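Long-range contacts in non-toxic crystal protein (Bacillus thuringiensis, PDB 2D42), which is of unknown function and non-toxic, but forms parasporal inclusions and closely resembles beta-pore-forming toxins in its fold: residues A[156-161]-A[234-239]; A[57-62]-A[77-82]; A[140-145]-A[238-243]; A[50-55]-A[109-114]. One frame throughout, in Å; residues are numbered along the deposited sequence.

Contact 1: residues A[156-161]-A[234-239]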
loop_
_atom_site.group_PDB
_atom_site.type_symbol
_atom_site.label_atom_id
_atom_site.label_comp_id
_atom_site.label_asym_id
_atom_site.label_seq_id
_atom_site.Cartn_x
_atom_site.Cartn_y
_atom_site.Cartn_z
ATOM N N TYR A 156 21.102 -13.956 18.296
ATOM C CA TYR A 156 20.127 -14.011 17.199
ATOM C C TYR A 156 19.969 -12.599 16.647
ATOM O O TYR A 156 19.528 -11.691 17.359
ATOM C CB TYR A 156 18.787 -14.535 17.741
ATOM C CG TYR A 156 17.779 -14.960 16.691
ATOM C CD1 TYR A 156 18.185 -15.562 15.497
ATOM C CD2 TYR A 156 16.412 -14.817 16.922
ATOM C CE1 TYR A 156 17.241 -16.016 14.558
ATOM C CE2 TYR A 156 15.465 -15.266 15.999
ATOM C CZ TYR A 156 15.882 -15.867 14.824
ATOM O OH TYR A 156 14.939 -16.364 13.943
ATOM N N THR A 157 20.356 -12.419 15.388
ATOM C CA THR A 157 20.304 -11.120 14.729
ATOM C C THR A 157 19.354 -11.051 13.546
ATOM O O THR A 157 19.269 -11.984 12.740
ATOM C CB THR A 157 21.707 -10.721 14.223
ATOM O OG1 THR A 157 22.588 -10.603 15.340
ATOM C CG2 THR A 157 21.665 -9.399 13.466
ATOM N N LEU A 158 18.638 -9.937 13.451
ATOM C CA LEU A 158 17.723 -9.712 12.347
ATOM C C LEU A 158 18.264 -8.595 11.476
ATOM O O LEU A 158 18.634 -7.525 11.970
ATOM C CB LEU A 158 16.331 -9.308 12.837
ATOM C CG LEU A 158 15.383 -8.806 11.734
ATOM C CD1 LEU A 158 15.041 -9.949 10.788
ATOM C CD2 LEU A 158 14.113 -8.235 12.345
ATOM N N GLU A 159 18.321 -8.848 10.175
ATOM C CA GLU A 159 18.763 -7.835 9.240
ATOM C C GLU A 159 17.473 -7.154 8.783
ATOM O O GLU A 159 16.645 -7.767 8.105
ATOM C CB GLU A 159 19.474 -8.482 8.062
ATOM C CG GLU A 159 20.071 -7.506 7.095
ATOM C CD GLU A 159 20.989 -8.200 6.117
ATOM O OE1 GLU A 159 20.495 -8.703 5.085
ATOM O OE2 GLU A 159 22.207 -8.262 6.400
ATOM N N GLN A 160 17.303 -5.896 9.179
ATOM C CA GLN A 160 16.114 -5.134 8.841
ATOM C C GLN A 160 16.356 -4.094 7.760
ATOM O O GLN A 160 17.222 -3.229 7.899
ATOM C CB GLN A 160 15.563 -4.434 10.084
ATOM C CG GLN A 160 14.242 -3.711 9.843
ATOM C CD GLN A 160 13.731 -3.006 11.079
ATOM O OE1 GLN A 160 14.424 -2.166 11.649
ATOM N NE2 GLN A 160 12.509 -3.341 11.503
ATOM N N GLY A 161 15.579 -4.191 6.683
ATOM C CA GLY A 161 15.693 -3.246 5.589
ATOM C C GLY A 161 14.741 -2.080 5.786
ATOM O O GLY A 161 13.796 -2.158 6.573
ATOM N N LEU A 234 14.589 -8.927 6.678
ATOM C CA LEU A 234 15.044 -9.578 5.453
ATOM C C LEU A 234 15.570 -10.997 5.652
ATOM O O LEU A 234 15.280 -11.896 4.854
ATOM C CB LEU A 234 16.129 -8.714 4.786
ATOM C CG LEU A 234 15.646 -7.320 4.354
ATOM C CD1 LEU A 234 16.805 -6.498 3.799
ATOM C CD2 LEU A 234 14.534 -7.477 3.316
ATOM N N GLN A 235 16.373 -11.185 6.694
ATOM C CA GLN A 235 16.932 -12.496 7.012
ATOM C C GLN A 235 17.474 -12.467 8.433
ATOM O O GLN A 235 17.620 -11.397 9.029
ATOM C CB GLN A 235 18.067 -12.861 6.051
ATOM C CG GLN A 235 19.345 -12.069 6.270
ATOM C CD GLN A 235 20.456 -12.491 5.327
ATOM O OE1 GLN A 235 20.814 -13.666 5.262
ATOM N NE2 GLN A 235 21.013 -11.527 4.595
ATOM N N THR A 236 17.791 -13.641 8.967
ATOM C CA THR A 236 18.312 -13.728 10.322
ATOM C C THR A 236 19.642 -14.454 10.361
ATOM O O THR A 236 19.982 -15.209 9.448
ATOM C CB THR A 236 17.349 -14.474 11.243
ATOM O OG1 THR A 236 17.096 -15.777 10.702
ATOM C CG2 THR A 236 16.041 -13.715 11.372
ATOM N N PHE A 237 20.399 -14.209 11.425
ATOM C CA PHE A 237 21.689 -14.851 11.603
ATOM C C PHE A 237 21.835 -15.286 13.053
ATOM O O PHE A 237 21.381 -14.591 13.968
ATOM C CB PHE A 237 22.859 -13.893 11.318
ATOM C CG PHE A 237 22.834 -13.249 9.958
ATOM C CD1 PHE A 237 22.256 -11.996 9.776
ATOM C CD2 PHE A 237 23.437 -13.877 8.863
ATOM C CE1 PHE A 237 22.280 -11.370 8.528
ATOM C CE2 PHE A 237 23.469 -13.263 7.612
ATOM C CZ PHE A 237 22.891 -12.007 7.444
ATOM N N ILE A 238 22.461 -16.435 13.262
ATOM C CA ILE A 238 22.741 -16.878 14.615
ATOM C C ILE A 238 24.256 -16.986 14.663
ATOM O O ILE A 238 24.851 -17.735 13.898
ATOM C CB ILE A 238 22.135 -18.249 14.956
ATOM C CG1 ILE A 238 20.604 -18.155 15.010
ATOM C CG2 ILE A 238 22.682 -18.716 16.302
ATOM C CD1 ILE A 238 19.900 -19.471 15.334
ATOM N N ASP A 239 24.882 -16.200 15.528
ATOM C CA ASP A 239 26.325 -16.244 15.668
ATOM C C ASP A 239 26.662 -16.745 17.065
ATOM O O ASP A 239 26.136 -16.256 18.061
ATOM C CB ASP A 239 26.929 -14.860 15.429
ATOM C CG ASP A 239 26.716 -14.381 14.004
ATOM O OD1 ASP A 239 27.326 -14.957 13.076
ATOM O OD2 ASP A 239 25.928 -13.439 13.811
HETATM O O HOH W 1 23.963 -12.853 15.295
#
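T157 and F237 hold the two strands together through a reciprocal pair of backbone bonds: T157 N donates to F237 O at 2.8 Å, nearly straight at 177°, and F237 N returns a bond of the same length to T157 O. Farther along, E159 uses both backbone polar atoms, with N bonded to Q235 O at 2.9 Å and O accepting from L234 N at 2.8 Å. A side-chain bond lies on the same face of the sheet. E159 and Q235 run side by side with their ends pointing the same way, and Q235 NE2 reaches E159 OE1 at 2.9 Å. E159 OE1 lies close to the amide plane of Q235, while the donor meets it from above the carboxylate plane, 46° out of it. The other carboxylate oxygen, E159 OE2, sits near the plane of the F237 ring at its edge, 3.8 Å from F237 CE1. A water lies between T157 OG1 and D239 OD2, probably bridging them.

These are antiparallel neighbours in the elongated beta-sheet architecture that the protein shares with toxins of the aerolysin and epsilon-toxin type.

On the opposite face Y156 holds its CG anti to the backbone N (chi1 -166°), which swings the ring across the partner strand: Y156 CE1 rests 3.7 Å from T236 CB, and Y156 CD1 lies 3.6 Å from I238 CG1. Both hydroxyls, Y156 OH and T236 OG1, bond to the carboxylate of D140, and F77 stacks on the Y156 ring. L158 CD1 lies against Q235 O and T236 CG2, while at the far end L234 CD1 covers the bare CA of G161.

Contact 2: residues A[57-62]-A[77-82]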
loop_
_atom_site.group_PDB
_atom_site.type_symbol
_atom_site.label_atom_id
_atom_site.label_comp_id
_atom_site.label_asym_id
_atom_site.label_seq_id
_atom_site.Cartn_x
_atom_site.Cartn_y
_atom_site.Cartn_z
ATOM N N VAL A 57 19.719 -7.061 17.220
ATOM C CA VAL A 57 19.917 -8.224 18.074
ATOM C C VAL A 57 18.561 -8.578 18.676
ATOM O O VAL A 57 18.057 -7.879 19.556
ATOM C CB VAL A 57 20.920 -7.931 19.200
ATOM C CG1 VAL A 57 20.968 -9.105 20.190
ATOM C CG2 VAL A 57 22.299 -7.700 18.601
ATOM N N LEU A 58 17.960 -9.653 18.174
ATOM C CA LEU A 58 16.654 -10.108 18.644
ATOM C C LEU A 58 16.738 -10.853 19.968
ATOM O O LEU A 58 15.828 -10.768 20.796
ATOM C CB LEU A 58 16.012 -11.032 17.598
ATOM C CG LEU A 58 15.621 -10.439 16.237
ATOM C CD1 LEU A 58 15.137 -11.550 15.311
ATOM C CD2 LEU A 58 14.535 -9.391 16.428
ATOM N N ASP A 59 17.835 -11.578 20.177
ATOM C CA ASP A 59 17.981 -12.360 21.402
ATOM C C ASP A 59 19.441 -12.770 21.587
ATOM O O ASP A 59 20.243 -12.708 20.656
ATOM C CB ASP A 59 17.115 -13.623 21.280
ATOM C CG ASP A 59 16.565 -14.115 22.610
ATOM O OD1 ASP A 59 17.118 -13.786 23.688
ATOM O OD2 ASP A 59 15.565 -14.869 22.556
ATOM N N ARG A 60 19.768 -13.202 22.796
ATOM C CA ARG A 60 21.112 -13.656 23.130
ATOM C C ARG A 60 20.951 -14.653 24.260
ATOM O O ARG A 60 20.338 -14.340 25.269
ATOM C CB ARG A 60 21.992 -12.489 23.610
ATOM C CG ARG A 60 23.336 -12.951 24.182
ATOM C CD ARG A 60 24.153 -11.814 24.823
ATOM N NE ARG A 60 24.230 -11.941 26.282
ATOM C CZ ARG A 60 25.364 -12.044 26.974
ATOM N NH1 ARG A 60 26.537 -12.038 26.349
ATOM N NH2 ARG A 60 25.326 -12.150 28.298
ATOM N N ARG A 61 21.488 -15.856 24.088
ATOM C CA ARG A 61 21.393 -16.883 25.127
ATOM C C ARG A 61 22.744 -17.525 25.358
ATOM O O ARG A 61 23.630 -17.464 24.504
ATOM C CB ARG A 61 20.375 -17.962 24.742
ATOM C CG ARG A 61 18.956 -17.473 24.751
ATOM C CD ARG A 61 18.559 -17.054 26.160
ATOM N NE ARG A 61 17.525 -16.037 26.140
ATOM C CZ ARG A 61 17.200 -15.280 27.184
ATOM N NH1 ARG A 61 17.829 -15.424 28.344
ATOM N NH2 ARG A 61 16.247 -14.368 27.064
ATOM N N ILE A 62 22.882 -18.170 26.508
ATOM C CA ILE A 62 24.137 -18.791 26.865
ATOM C C ILE A 62 24.027 -20.236 27.309
ATOM O O ILE A 62 23.140 -20.593 28.076
ATOM C CB ILE A 62 24.812 -17.991 28.005
ATOM C CG1 ILE A 62 25.094 -16.563 27.522
ATOM C CG2 ILE A 62 26.087 -18.702 28.465
ATOM C CD1 ILE A 62 25.617 -15.633 28.581
ATOM N N PHE A 77 15.551 -20.382 18.720
ATOM C CA PHE A 77 15.007 -19.036 18.797
ATOM C C PHE A 77 13.670 -18.865 18.084
ATOM O O PHE A 77 13.423 -19.456 17.037
ATOM C CB PHE A 77 15.998 -18.039 18.191
ATOM C CG PHE A 77 17.261 -17.863 18.986
ATOM C CD1 PHE A 77 17.244 -17.199 20.212
ATOM C CD2 PHE A 77 18.477 -18.323 18.490
ATOM C CE1 PHE A 77 18.425 -16.992 20.929
ATOM C CE2 PHE A 77 19.659 -18.124 19.197
ATOM C CZ PHE A 77 19.633 -17.456 20.418
ATOM N N SER A 78 12.827 -18.022 18.666
ATOM C CA SER A 78 11.519 -17.697 18.122
ATOM C C SER A 78 11.227 -16.267 18.537
ATOM O O SER A 78 11.024 -15.989 19.714
ATOM C CB SER A 78 10.442 -18.617 18.692
ATOM O OG SER A 78 9.155 -18.119 18.369
ATOM N N ASN A 79 11.202 -15.358 17.577
ATOM C CA ASN A 79 10.939 -13.976 17.906
ATOM C C ASN A 79 10.002 -13.347 16.875
ATOM O O ASN A 79 10.256 -13.388 15.672
ATOM C CB ASN A 79 12.279 -13.237 18.012
ATOM C CG ASN A 79 13.227 -13.888 19.041
ATOM O OD1 ASN A 79 13.119 -13.659 20.249
ATOM N ND2 ASN A 79 14.138 -14.722 18.557
ATOM N N ALA A 80 8.895 -12.794 17.359
ATOM C CA ALA A 80 7.910 -12.164 16.490
ATOM C C ALA A 80 8.203 -10.675 16.405
ATOM O O ALA A 80 7.874 -9.923 17.316
ATOM C CB ALA A 80 6.499 -12.399 17.037
ATOM N N TYR A 81 8.825 -10.260 15.304
ATOM C CA TYR A 81 9.192 -8.866 15.084
ATOM C C TYR A 81 8.157 -8.131 14.243
ATOM O O TYR A 81 7.683 -8.639 13.230
ATOM C CB TYR A 81 10.548 -8.785 14.378
ATOM C CG TYR A 81 11.259 -7.470 14.592
ATOM C CD1 TYR A 81 11.817 -7.155 15.836
ATOM C CD2 TYR A 81 11.347 -6.525 13.569
ATOM C CE1 TYR A 81 12.450 -5.927 16.059
ATOM C CE2 TYR A 81 11.974 -5.294 13.777
ATOM C CZ TYR A 81 12.523 -5.000 15.026
ATOM O OH TYR A 81 13.129 -3.782 15.248
ATOM N N THR A 82 7.835 -6.914 14.659
ATOM C CA THR A 82 6.855 -6.100 13.963
ATOM C C THR A 82 7.493 -4.953 13.208
ATOM O O THR A 82 8.161 -4.113 13.803
ATOM C CB THR A 82 5.842 -5.500 14.939
ATOM O OG1 THR A 82 5.109 -6.554 15.567
ATOM C CG2 THR A 82 4.882 -4.574 14.206
#
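D59 meets F77 and N79 where strands 57-62 and 77-82 face each other through their side chains at 155°, the axes 7.9 Å apart, too far for direct backbone pairing. L58 and D59 form a classic beta bulge opposite Y156 of the adjacent strand 150-185, and both send their CB toward strand 77-82.

From its CB outward, the D59 side chain crosses the F77 ring obliquely. D59 CB approaches F77 CE1 at 3.6 Å, and D59 CG stays 3.8 Å from the same ring atom. The carboxylate then splits its two oxygens between different tasks. D59 OD2 lies in the plane of the ring at its edge, 3.7 Å from F77 CD1, where the polarised C-H groups would probably favour it; it also lies 3.6 Å from N79 OD1 as modelled. D59 OD1 turns back to its own strand, accepting from R60 N at 2.9 Å and from R61 NE in a weak, long salt bridge.

The other bulge residue, L58, brings CD2 to 3.6 Å from Y81 CD1, and both residues also touch L158. In R61 the two inner torsions have separate effects: the bend at chi2 (-63°) turns the guanidinium end back toward D59 OD1, while chi1 (-69°) sets R61 CG by the aromatic ring, 3.9 Å from F77 CE1.

Contact 3: residues A[140-145]-A[238-243]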
loop_
_atom_site.group_PDB
_atom_site.type_symbol
_atom_site.label_atom_id
_atom_site.label_comp_id
_atom_site.label_asym_id
_atom_site.label_seq_id
_atom_site.Cartn_x
_atom_site.Cartn_y
_atom_site.Cartn_z
ATOM N N ASP A 140 14.502 -19.865 14.291
ATOM C CA ASP A 140 15.766 -20.442 13.853
ATOM C C ASP A 140 16.410 -21.196 14.999
ATOM O O ASP A 140 16.119 -20.942 16.171
ATOM C CB ASP A 140 16.723 -19.346 13.364
ATOM C CG ASP A 140 16.285 -18.736 12.047
ATOM O OD1 ASP A 140 16.407 -19.413 11.010
ATOM O OD2 ASP A 140 15.808 -17.585 12.046
ATOM N N SER A 141 17.282 -22.134 14.658
ATOM C CA SER A 141 17.976 -22.905 15.672
ATOM C C SER A 141 19.410 -23.092 15.230
ATOM O O SER A 141 19.735 -22.898 14.062
ATOM C CB SER A 141 17.312 -24.268 15.876
ATOM O OG SER A 141 17.554 -25.115 14.767
ATOM N N GLN A 142 20.269 -23.463 16.166
ATOM C CA GLN A 142 21.677 -23.669 15.863
ATOM C C GLN A 142 22.288 -24.668 16.830
ATOM O O GLN A 142 22.216 -24.491 18.048
ATOM C CB GLN A 142 22.440 -22.349 15.967
ATOM C CG GLN A 142 23.959 -22.493 15.869
ATOM C CD GLN A 142 24.423 -22.833 14.474
ATOM O OE1 GLN A 142 24.229 -22.057 13.542
ATOM N NE2 GLN A 142 25.036 -24.000 14.316
ATOM N N THR A 143 22.898 -25.711 16.284
ATOM C CA THR A 143 23.534 -26.724 17.103
ATOM C C THR A 143 24.996 -26.353 17.231
ATOM O O THR A 143 25.600 -25.845 16.289
ATOM C CB THR A 143 23.398 -28.110 16.463
ATOM O OG1 THR A 143 22.013 -28.368 16.209
ATOM C CG2 THR A 143 23.936 -29.181 17.400
ATOM N N ILE A 144 25.567 -26.618 18.397
ATOM C CA ILE A 144 26.950 -26.262 18.657
ATOM C C ILE A 144 27.601 -27.270 19.585
ATOM O O ILE A 144 26.935 -27.873 20.419
ATOM C CB ILE A 144 27.020 -24.867 19.334
ATOM C CG1 ILE A 144 28.469 -24.422 19.474
ATOM C CG2 ILE A 144 26.354 -24.916 20.707
ATOM C CD1 ILE A 144 29.137 -24.169 18.149
ATOM N N ARG A 145 28.905 -27.455 19.437
ATOM C CA ARG A 145 29.619 -28.365 20.307
ATOM C C ARG A 145 30.361 -27.498 21.296
ATOM O O ARG A 145 31.238 -26.721 20.920
ATOM C CB ARG A 145 30.607 -29.229 19.521
ATOM C CG ARG A 145 31.434 -30.144 20.413
ATOM C CD ARG A 145 32.237 -31.154 19.604
ATOM N NE ARG A 145 31.364 -32.068 18.870
ATOM C CZ ARG A 145 31.793 -33.100 18.152
ATOM N NH1 ARG A 145 33.093 -33.358 18.063
ATOM N NH2 ARG A 145 30.920 -33.879 17.524
ATOM N N ILE A 238 22.461 -16.435 13.262
ATOM C CA ILE A 238 22.741 -16.878 14.615
ATOM C C ILE A 238 24.256 -16.986 14.663
ATOM O O ILE A 238 24.851 -17.735 13.898
ATOM C CB ILE A 238 22.135 -18.249 14.956
ATOM C CG1 ILE A 238 20.604 -18.155 15.010
ATOM C CG2 ILE A 238 22.682 -18.716 16.302
ATOM C CD1 ILE A 238 19.900 -19.471 15.334
ATOM N N ASP A 239 24.882 -16.200 15.528
ATOM C CA ASP A 239 26.325 -16.244 15.668
ATOM C C ASP A 239 26.662 -16.745 17.065
ATOM O O ASP A 239 26.136 -16.256 18.061
ATOM C CB ASP A 239 26.929 -14.860 15.429
ATOM C CG ASP A 239 26.716 -14.381 14.004
ATOM O OD1 ASP A 239 27.326 -14.957 13.076
ATOM O OD2 ASP A 239 25.928 -13.439 13.811
ATOM N N VAL A 240 27.545 -17.730 17.121
ATOM C CA VAL A 240 27.939 -18.316 18.386
ATOM C C VAL A 240 29.414 -18.088 18.698
ATOM O O VAL A 240 30.290 -18.484 17.935
ATOM C CB VAL A 240 27.667 -19.825 18.388
ATOM C CG1 VAL A 240 27.981 -20.414 19.755
ATOM C CG2 VAL A 240 26.218 -20.088 17.996
ATOM N N VAL A 241 29.671 -17.430 19.820
ATOM C CA VAL A 241 31.029 -17.188 20.265
ATOM C C VAL A 241 31.295 -18.215 21.359
ATOM O O VAL A 241 30.597 -18.246 22.377
ATOM C CB VAL A 241 31.197 -15.773 20.852
ATOM C CG1 VAL A 241 32.558 -15.655 21.535
ATOM C CG2 VAL A 241 31.073 -14.729 19.744
ATOM N N ILE A 242 32.285 -19.070 21.129
ATOM C CA ILE A 242 32.653 -20.105 22.088
ATOM C C ILE A 242 33.960 -19.681 22.749
ATOM O O ILE A 242 34.921 -19.333 22.066
ATOM C CB ILE A 242 32.854 -21.457 21.383
ATOM C CG1 ILE A 242 31.528 -21.940 20.807
ATOM C CG2 ILE A 242 33.415 -22.483 22.357
ATOM C CD1 ILE A 242 31.667 -23.148 19.920
ATOM N N GLU A 243 33.998 -19.697 24.073
ATOM C CA GLU A 243 35.207 -19.287 24.768
ATOM C C GLU A 243 35.424 -20.054 26.065
ATOM O O GLU A 243 34.473 -20.528 26.687
ATOM C CB GLU A 243 35.154 -17.783 25.047
ATOM C CG GLU A 243 33.975 -17.353 25.895
ATOM C CD GLU A 243 33.736 -15.854 25.849
ATOM O OE1 GLU A 243 32.847 -15.369 26.583
ATOM O OE2 GLU A 243 34.431 -15.158 25.078
HETATM O O HOH W 2 26.379 -19.877 13.809
#
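I238 opens the contact by packing against D140 and Q142, where strands 140-145 and 238-243 of the curled beta sheet face each other through their side chains, 27° from parallel and with their axes 8.2 Å apart at closest approach; each bonds through its backbone to other strands. The two branches of I238 divide the work. I238 CD1 lies 3.7 Å from D140 CB and also against the S141 backbone, while I238 CG2 slides past the glutamine chain, 3.7 Å from Q142 CB. Its carbonyl is tied in by a water that donates to both I238 O and Q142 OE1.

V240 follows, with CG2 beside Q142 CG at 3.9 Å and CG1 reaching toward I144 CG1. Chi1 of Q142 (171°, CG anti to the backbone N) places CG by V240, and the bend at chi2 (72°) turns the amide back along its own strand, where Q142 NE2 donates to T143 O at 2.8 Å; both ends of the amide are thereby engaged.

I242 ends the apolar row, its CD1 also against the carbonyl oxygen of R145, whose guanidinium pairs with E72. I242 CD1 meets I144 CD1 tip to tip at 3.3 Å, closer than ordinary carbon contact and so perhaps strained or slightly misplaced.

Contact 4: residues A[50-55]-A[109-114]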
loop_
_atom_site.group_PDB
_atom_site.type_symbol
_atom_site.label_atom_id
_atom_site.label_comp_id
_atom_site.label_asym_id
_atom_site.label_seq_id
_atom_site.Cartn_x
_atom_site.Cartn_y
_atom_site.Cartn_z
ATOM N N THR A 50 18.159 1.016 -2.206
ATOM C CA THR A 50 19.582 1.220 -1.957
ATOM C C THR A 50 19.896 1.580 -0.512
ATOM O O THR A 50 21.063 1.706 -0.145
ATOM C CB THR A 50 20.165 2.315 -2.885
ATOM O OG1 THR A 50 19.449 3.545 -2.694
ATOM C CG2 THR A 50 20.060 1.890 -4.338
ATOM N N ASP A 51 18.856 1.726 0.308
ATOM C CA ASP A 51 19.019 2.082 1.719
ATOM C C ASP A 51 19.830 1.041 2.483
ATOM O O ASP A 51 19.799 -0.143 2.160
ATOM C CB ASP A 51 17.659 2.213 2.428
ATOM C CG ASP A 51 16.764 3.264 1.812
ATOM O OD1 ASP A 51 16.075 3.964 2.583
ATOM O OD2 ASP A 51 16.729 3.383 0.570
ATOM N N PRO A 52 20.561 1.477 3.520
ATOM C CA PRO A 52 21.373 0.568 4.332
ATOM C C PRO A 52 20.449 -0.253 5.225
ATOM O O PRO A 52 19.315 0.140 5.473
ATOM C CB PRO A 52 22.246 1.523 5.142
ATOM C CG PRO A 52 21.330 2.677 5.368
ATOM C CD PRO A 52 20.707 2.867 3.989
ATOM N N VAL A 53 20.927 -1.392 5.702
ATOM C CA VAL A 53 20.122 -2.228 6.578
ATOM C C VAL A 53 20.659 -2.059 7.986
ATOM O O VAL A 53 21.790 -1.598 8.163
ATOM C CB VAL A 53 20.221 -3.721 6.192
ATOM C CG1 VAL A 53 19.789 -3.910 4.745
ATOM C CG2 VAL A 53 21.641 -4.226 6.402
ATOM N N ASN A 54 19.838 -2.390 8.980
ATOM C CA ASN A 54 20.254 -2.320 10.373
ATOM C C ASN A 54 20.290 -3.748 10.884
ATOM O O ASN A 54 19.442 -4.558 10.520
ATOM C CB ASN A 54 19.262 -1.531 11.237
ATOM C CG ASN A 54 19.286 -0.042 10.957
ATOM O OD1 ASN A 54 20.290 0.504 10.510
ATOM N ND2 ASN A 54 18.182 0.625 11.250
ATOM N N HIS A 55 21.276 -4.048 11.715
ATOM C CA HIS A 55 21.423 -5.374 12.299
ATOM C C HIS A 55 20.884 -5.300 13.719
ATOM O O HIS A 55 21.507 -4.712 14.600
ATOM C CB HIS A 55 22.894 -5.791 12.301
ATOM C CG HIS A 55 23.314 -6.541 11.074
ATOM N ND1 HIS A 55 22.956 -6.151 9.801
ATOM C CD2 HIS A 55 24.059 -7.662 10.929
ATOM C CE1 HIS A 55 23.459 -7.002 8.925
ATOM N NE2 HIS A 55 24.134 -7.929 9.583
ATOM N N PHE A 109 16.806 -5.500 -1.973
ATOM C CA PHE A 109 17.645 -4.680 -1.126
ATOM C C PHE A 109 19.093 -4.858 -1.557
ATOM O O PHE A 109 19.828 -5.720 -1.072
ATOM C CB PHE A 109 17.364 -5.063 0.330
ATOM C CG PHE A 109 15.963 -4.702 0.770
ATOM C CD1 PHE A 109 15.718 -3.522 1.469
ATOM C CD2 PHE A 109 14.873 -5.504 0.406
ATOM C CE1 PHE A 109 14.419 -3.135 1.800
ATOM C CE2 PHE A 109 13.563 -5.126 0.729
ATOM C CZ PHE A 109 13.334 -3.941 1.426
ATOM N N GLU A 110 19.463 -4.016 -2.509
ATOM C CA GLU A 110 20.778 -4.015 -3.126
ATOM C C GLU A 110 21.983 -4.098 -2.194
ATOM O O GLU A 110 22.966 -4.759 -2.529
ATOM C CB GLU A 110 20.895 -2.788 -4.016
ATOM C CG GLU A 110 22.131 -2.723 -4.880
ATOM C CD GLU A 110 22.004 -1.632 -5.921
ATOM O OE1 GLU A 110 21.630 -1.947 -7.073
ATOM O OE2 GLU A 110 22.254 -0.458 -5.580
ATOM N N GLN A 111 21.914 -3.447 -1.037
ATOM C CA GLN A 111 23.039 -3.471 -0.108
ATOM C C GLN A 111 23.323 -4.826 0.518
ATOM O O GLN A 111 24.414 -5.047 1.037
ATOM C CB GLN A 111 22.859 -2.423 0.995
ATOM C CG GLN A 111 23.253 -1.024 0.548
ATOM C CD GLN A 111 23.658 -0.132 1.704
ATOM O OE1 GLN A 111 24.484 -0.513 2.539
ATOM N NE2 GLN A 111 23.087 1.066 1.757
ATOM N N VAL A 112 22.352 -5.734 0.486
ATOM C CA VAL A 112 22.577 -7.055 1.045
ATOM C C VAL A 112 22.286 -8.145 0.019
ATOM O O VAL A 112 22.435 -9.331 0.302
ATOM C CB VAL A 112 21.732 -7.289 2.320
ATOM C CG1 VAL A 112 22.238 -6.375 3.445
ATOM C CG2 VAL A 112 20.250 -7.019 2.033
ATOM N N GLY A 113 21.879 -7.731 -1.177
ATOM C CA GLY A 113 21.588 -8.681 -2.236
ATOM C C GLY A 113 20.453 -9.636 -1.909
ATOM O O GLY A 113 20.505 -10.809 -2.264
ATOM N N LEU A 114 19.414 -9.135 -1.254
ATOM C CA LEU A 114 18.291 -9.983 -0.881
ATOM C C LEU A 114 16.953 -9.329 -1.205
ATOM O O LEU A 114 16.772 -8.129 -0.999
ATOM C CB LEU A 114 18.360 -10.277 0.615
ATOM C CG LEU A 114 18.081 -11.692 1.112
ATOM C CD1 LEU A 114 18.944 -12.699 0.368
ATOM C CD2 LEU A 114 18.366 -11.750 2.595
HETATM O O HOH W 3 19.664 -1.961 0.239
HETATM O O HOH W 4 23.713 -1.930 4.962
#
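Q111 reaches over to T50 and P52 and makes the direct polar bond of this contact: Q111 NE2 donates to T50 O at 2.9 Å, almost straight at 174°, with the acceptor in the amide plane but the donor tilted 23° from the plane of the carbonyl. The glutamine chain is extended beyond CG and runs alongside P52, whose CB lies 3.5 Å from Q111 NE2, so the proline flanks the amide while the carbonyl grips it. The other end of the amide is held through water, which donates to Q111 OE1 and accepts from V53 N, each at 2.9 Å. A second water joins the backbones, giving a hydrogen to D51 O and taking one from Q111 N.

On either side of the glutamine lie simpler contacts. T50 CG2 sits 3.4 Å from E110 OE2, the two side chains pointing the same way, and V53 crosses V112, with V53 CG2 3.7 Å from V112 CG1.

Residues 109-114 form the tip of a beta hairpin that joins strands 101-109 and 114-122. F109 N bonds to L114 O at 2.8 Å, F109 O accepts from V112 N at 3.0 Å in a type I turn, and G113, with its positive phi of 62°, and L114 make a G1 bulge opposite F109. This turn presents E110, Q111 and V112 to the segment 50-55. Behind them the F109 ring packs on I232 and L234, V112 and V53 both touch E159, and N54 pairs through its backbone with Q160, which anchors the partner segment to the large sheet.

Contact 1 is the most buried of the four and the one built on strand pairing; contacts 2, 3 and 4 lie at the surface and join elements whose backbones do not pair. Strand 219-244 serves contacts 1 and 3, which share I238 and D239, and strand 54-65 serves contacts 2 and 4. Y156 of contact 1 touches contacts 2 and 3 by backbone, ring and hydroxyl. The chemistry shifts with place. Backbone bonds dominate contact 1, an aromatic ring and a carboxylate contact 2, aliphatic branches contact 3, and a glutamine amide with two waters contact 4, where a hairpin tip docks.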